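Long-range contact in methylated RNA-binding protein 1 (Saccharomyces cerevisiae S288c, PDB 4RCM), which reads N6-methyladenosine marks in RNA through its YTH domain and binds the 3'-UTR of PHO4 mRNA, lowering the stability of that transcript: residues A3-N11 and R105-N113. Sequence-based numbering, arbitrary orientation.
Sequences AAIIPPWLN and RWVIVRDIN
I5 and V109 meet as a single antiparallel beta bridge, a hydrogen-bonded pair by which the N-terminal segment of this YTH-domain chain, in the loop before strand 17-23, is pinned to strand 102-112 of the mixed sheet. The pair illustrates how one residue of an otherwise irregular segment can borrow a strand's backbone. I5 N donates to V109 O at 2.8 Å, and V109 N returns a nearly straight bond (167°) to I5 O. The same oxygen also receives a CA-H...O contact from I108 CA. Above the bridge the two side chains run alongside each other in the same direction: the chi1 of I5 (-63°) sets CG1 anti to the carbonyl carbon, and its tip, CD1, comes to 4.1 Å from V109 CG2. F33 of helix 26-35 touches both.

V107 and I108 together pair with V76 of the neighbouring strand 72-79, a classic beta bulge. V107 O lies against the CD edge of the proline ring, 3.5 Å from P7 CD, while V107 CG2 faces L10 CD2. That L10 methyl also reaches I108 CD1, and I148 and F151 of helix 141-151 continue the apolar packing behind L10 and I108 respectively. The P7 and I108 side chains cross at about a right angle, with P7 CD 3.7 Å from I108 CG1.

At the other end A4 CB rests on R110 CB. The arginine, bent at chi2 and chi3, sends its guanidinium to the carbonyls of F151 and T153 and to D155. I112 CD1 lies over the rim of one guanidinium face.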
loop_
_atom_site.group_PDB
_atom_site.type_symbol
_atom_site.label_atom_id
_atom_site.label_comp_id
_atom_site.label_asym_id
_atom_site.label_seq_id
_atom_site.Cartn_x
_atom_site.Cartn_y
_atom_site.Cartn_z
ATOM N N ALA A 3 -7.342 -18.042 -0.953
ATOM C CA ALA A 3 -7.716 -17.035 -1.899
ATOM C C ALA A 3 -6.624 -15.967 -2.016
ATOM O O ALA A 3 -6.792 -15.009 -2.709
ATOM C CB ALA A 3 -9.019 -16.381 -1.475
ATOM N N ALA A 4 -5.517 -16.145 -1.327
ATOM C CA ALA A 4 -4.457 -15.155 -1.302
ATOM C C ALA A 4 -3.839 -14.968 -2.695
ATOM O O ALA A 4 -3.829 -15.896 -3.517
ATOM C CB ALA A 4 -3.402 -15.578 -0.289
ATOM N N ILE A 5 -3.334 -13.769 -2.990
ATOM C CA ILE A 5 -2.708 -13.526 -4.303
ATOM C C ILE A 5 -1.235 -13.209 -4.097
ATOM O O ILE A 5 -0.907 -12.262 -3.435
ATOM C CB ILE A 5 -3.409 -12.391 -5.074
ATOM C CG1 ILE A 5 -4.865 -12.786 -5.370
ATOM C CG2 ILE A 5 -2.680 -12.088 -6.367
ATOM C CD1 ILE A 5 -5.753 -11.639 -5.742
ATOM N N ILE A 6 -0.366 -14.046 -4.637
ATOM C CA ILE A 6 1.059 -13.793 -4.684
ATOM C C ILE A 6 1.511 -14.073 -6.104
ATOM O O ILE A 6 1.299 -15.192 -6.643
ATOM C CB ILE A 6 1.875 -14.720 -3.792
ATOM C CG1 ILE A 6 1.608 -14.446 -2.317
ATOM C CG2 ILE A 6 3.362 -14.539 -4.085
ATOM C CD1 ILE A 6 2.003 -15.602 -1.420
ATOM N N PRO A 7 2.091 -13.076 -6.756
ATOM C CA PRO A 7 2.442 -13.285 -8.148
ATOM C C PRO A 7 3.739 -14.082 -8.286
ATOM O O PRO A 7 4.576 -14.039 -7.388
ATOM C CB PRO A 7 2.624 -11.858 -8.674
ATOM C CG PRO A 7 3.114 -11.131 -7.507
ATOM C CD PRO A 7 2.558 -11.765 -6.283
ATOM N N PRO A 8 3.884 -14.814 -9.400
ATOM C CA PRO A 8 5.060 -15.623 -9.605
ATOM C C PRO A 8 6.295 -14.775 -9.907
ATOM O O PRO A 8 7.399 -15.209 -9.614
ATOM C CB PRO A 8 4.676 -16.493 -10.802
ATOM C CG PRO A 8 3.757 -15.623 -11.625
ATOM C CD PRO A 8 2.967 -14.876 -10.566
ATOM N N TRP A 9 6.105 -13.569 -10.455
ATOM C CA TRP A 9 7.209 -12.653 -10.744
ATOM C C TRP A 9 6.812 -11.237 -10.322
ATOM O O TRP A 9 5.724 -10.804 -10.606
ATOM C CB TRP A 9 7.491 -12.679 -12.254
ATOM C CG TRP A 9 8.603 -11.840 -12.694
ATOM C CD1 TRP A 9 8.519 -10.610 -13.282
ATOM C CD2 TRP A 9 9.996 -12.156 -12.616
ATOM N NE1 TRP A 9 9.773 -10.132 -13.566
ATOM C CE2 TRP A 9 10.703 -11.061 -13.170
ATOM C CE3 TRP A 9 10.726 -13.243 -12.089
ATOM C CZ2 TRP A 9 12.100 -11.029 -13.237
ATOM C CZ3 TRP A 9 12.108 -13.218 -12.160
ATOM C CH2 TRP A 9 12.785 -12.114 -12.730
ATOM N N LEU A 10 7.705 -10.536 -9.635
ATOM C CA LEU A 10 7.526 -9.125 -9.316
ATOM C C LEU A 10 8.911 -8.520 -9.181
ATOM O O LEU A 10 9.690 -8.960 -8.366
ATOM C CB LEU A 10 6.692 -8.953 -8.024
ATOM C CG LEU A 10 6.557 -7.537 -7.470
ATOM C CD1 LEU A 10 5.902 -6.632 -8.497
ATOM C CD2 LEU A 10 5.737 -7.597 -6.212
ATOM N N ASN A 11 9.233 -7.546 -10.035
ATOM C CA ASN A 11 10.517 -6.898 -10.030
ATOM C C ASN A 11 10.332 -5.454 -9.739
ATOM O O ASN A 11 9.509 -4.825 -10.381
ATOM C CB ASN A 11 11.216 -7.011 -11.403
ATOM C CG ASN A 11 12.581 -6.367 -11.400
ATOM O OD1 ASN A 11 12.748 -5.237 -11.827
ATOM N ND2 ASN A 11 13.531 -7.025 -10.776
ATOM N N ARG A 105 -3.091 -1.105 -8.791
ATOM C CA ARG A 105 -3.252 -2.528 -9.063
ATOM C C ARG A 105 -2.699 -3.364 -7.894
ATOM O O ARG A 105 -1.533 -3.273 -7.532
ATOM C CB ARG A 105 -2.575 -2.900 -10.376
ATOM C CG ARG A 105 -3.064 -2.111 -11.614
ATOM C CD ARG A 105 -4.404 -2.640 -12.245
ATOM N NE ARG A 105 -4.961 -1.824 -13.381
ATOM C CZ ARG A 105 -5.808 -0.773 -13.271
ATOM N NH1 ARG A 105 -6.227 -0.283 -12.071
ATOM N NH2 ARG A 105 -6.246 -0.178 -14.384
ATOM N N TRP A 106 -3.543 -4.160 -7.310
ATOM C CA TRP A 106 -3.193 -4.912 -6.114
ATOM C C TRP A 106 -2.323 -6.049 -6.601
ATOM O O TRP A 106 -2.807 -6.909 -7.337
ATOM C CB TRP A 106 -4.471 -5.371 -5.415
ATOM C CG TRP A 106 -5.055 -4.286 -4.553
ATOM C CD1 TRP A 106 -5.705 -3.150 -4.974
ATOM C CD2 TRP A 106 -4.896 -4.148 -3.143
ATOM N NE1 TRP A 106 -6.024 -2.374 -3.898
ATOM C CE2 TRP A 106 -5.539 -2.969 -2.760
ATOM C CE3 TRP A 106 -4.296 -4.927 -2.165
ATOM C CZ2 TRP A 106 -5.604 -2.546 -1.434
ATOM C CZ3 TRP A 106 -4.371 -4.501 -0.847
ATOM C CH2 TRP A 106 -5.013 -3.320 -0.499
ATOM N N VAL A 107 -1.033 -5.982 -6.325
ATOM C CA VAL A 107 -0.080 -7.033 -6.765
ATOM C C VAL A 107 -0.051 -8.207 -5.780
ATOM O O VAL A 107 0.062 -9.356 -6.202
ATOM C CB VAL A 107 1.362 -6.486 -7.015
ATOM C CG1 VAL A 107 1.385 -5.533 -8.198
ATOM C CG2 VAL A 107 1.919 -5.761 -5.790
ATOM N N ILE A 108 -0.198 -7.911 -4.483
ATOM C CA ILE A 108 -0.205 -8.944 -3.425
ATOM C C ILE A 108 -1.359 -8.787 -2.439
ATOM O O ILE A 108 -1.597 -7.722 -1.918
ATOM C CB ILE A 108 1.118 -8.960 -2.608
ATOM C CG1 ILE A 108 2.299 -9.323 -3.487
ATOM C CG2 ILE A 108 1.040 -9.957 -1.406
ATOM C CD1 ILE A 108 3.640 -8.882 -2.920
ATOM N N VAL A 109 -2.050 -9.898 -2.113
ATOM C CA VAL A 109 -3.187 -9.825 -1.210
ATOM C C VAL A 109 -3.040 -10.984 -0.256
ATOM O O VAL A 109 -3.189 -12.119 -0.683
ATOM C CB VAL A 109 -4.532 -9.954 -1.947
ATOM C CG1 VAL A 109 -5.696 -9.959 -0.957
ATOM C CG2 VAL A 109 -4.693 -8.829 -2.942
ATOM N N ARG A 110 -2.619 -10.673 0.974
ATOM C CA ARG A 110 -2.431 -11.627 2.042
ATOM C C ARG A 110 -2.032 -10.828 3.271
ATOM O O ARG A 110 -1.484 -9.755 3.169
ATOM C CB ARG A 110 -1.357 -12.677 1.744
ATOM C CG ARG A 110 0.039 -12.147 1.374
ATOM C CD ARG A 110 1.057 -12.001 2.525
ATOM N NE ARG A 110 1.101 -13.146 3.456
ATOM C CZ ARG A 110 1.963 -14.165 3.429
ATOM N NH1 ARG A 110 2.890 -14.299 2.473
ATOM N NH2 ARG A 110 1.856 -15.097 4.344
ATOM N N ASP A 111 -2.325 -11.352 4.431
ATOM C CA ASP A 111 -1.944 -10.671 5.688
ATOM C C ASP A 111 -0.517 -11.035 6.112
ATOM O O ASP A 111 -0.067 -12.139 5.930
ATOM C CB ASP A 111 -2.921 -11.048 6.812
ATOM C CG ASP A 111 -4.301 -10.403 6.650
ATOM O OD1 ASP A 111 -4.539 -9.515 5.765
ATOM O OD2 ASP A 111 -5.189 -10.795 7.438
ATOM N N ILE A 112 0.180 -10.084 6.672
ATOM C CA ILE A 112 1.399 -10.376 7.398
ATOM C C ILE A 112 1.113 -10.042 8.881
ATOM O O ILE A 112 0.607 -8.965 9.175
ATOM C CB ILE A 112 2.560 -9.546 6.839
ATOM C CG1 ILE A 112 2.988 -10.053 5.444
ATOM C CG2 ILE A 112 3.716 -9.483 7.830
ATOM C CD1 ILE A 112 3.411 -11.509 5.299
ATOM N N ASN A 113 1.424 -10.948 9.812
ATOM C CA ASN A 113 1.211 -10.641 11.239
ATOM C C ASN A 113 2.075 -9.451 11.715
ATOM O O ASN A 113 3.232 -9.377 11.363
ATOM C CB ASN A 113 1.500 -11.868 12.094
ATOM C CG ASN A 113 0.666 -13.074 11.683
ATOM O OD1 ASN A 113 -0.518 -12.952 11.336
ATOM N ND2 ASN A 113 1.280 -14.250 11.717
#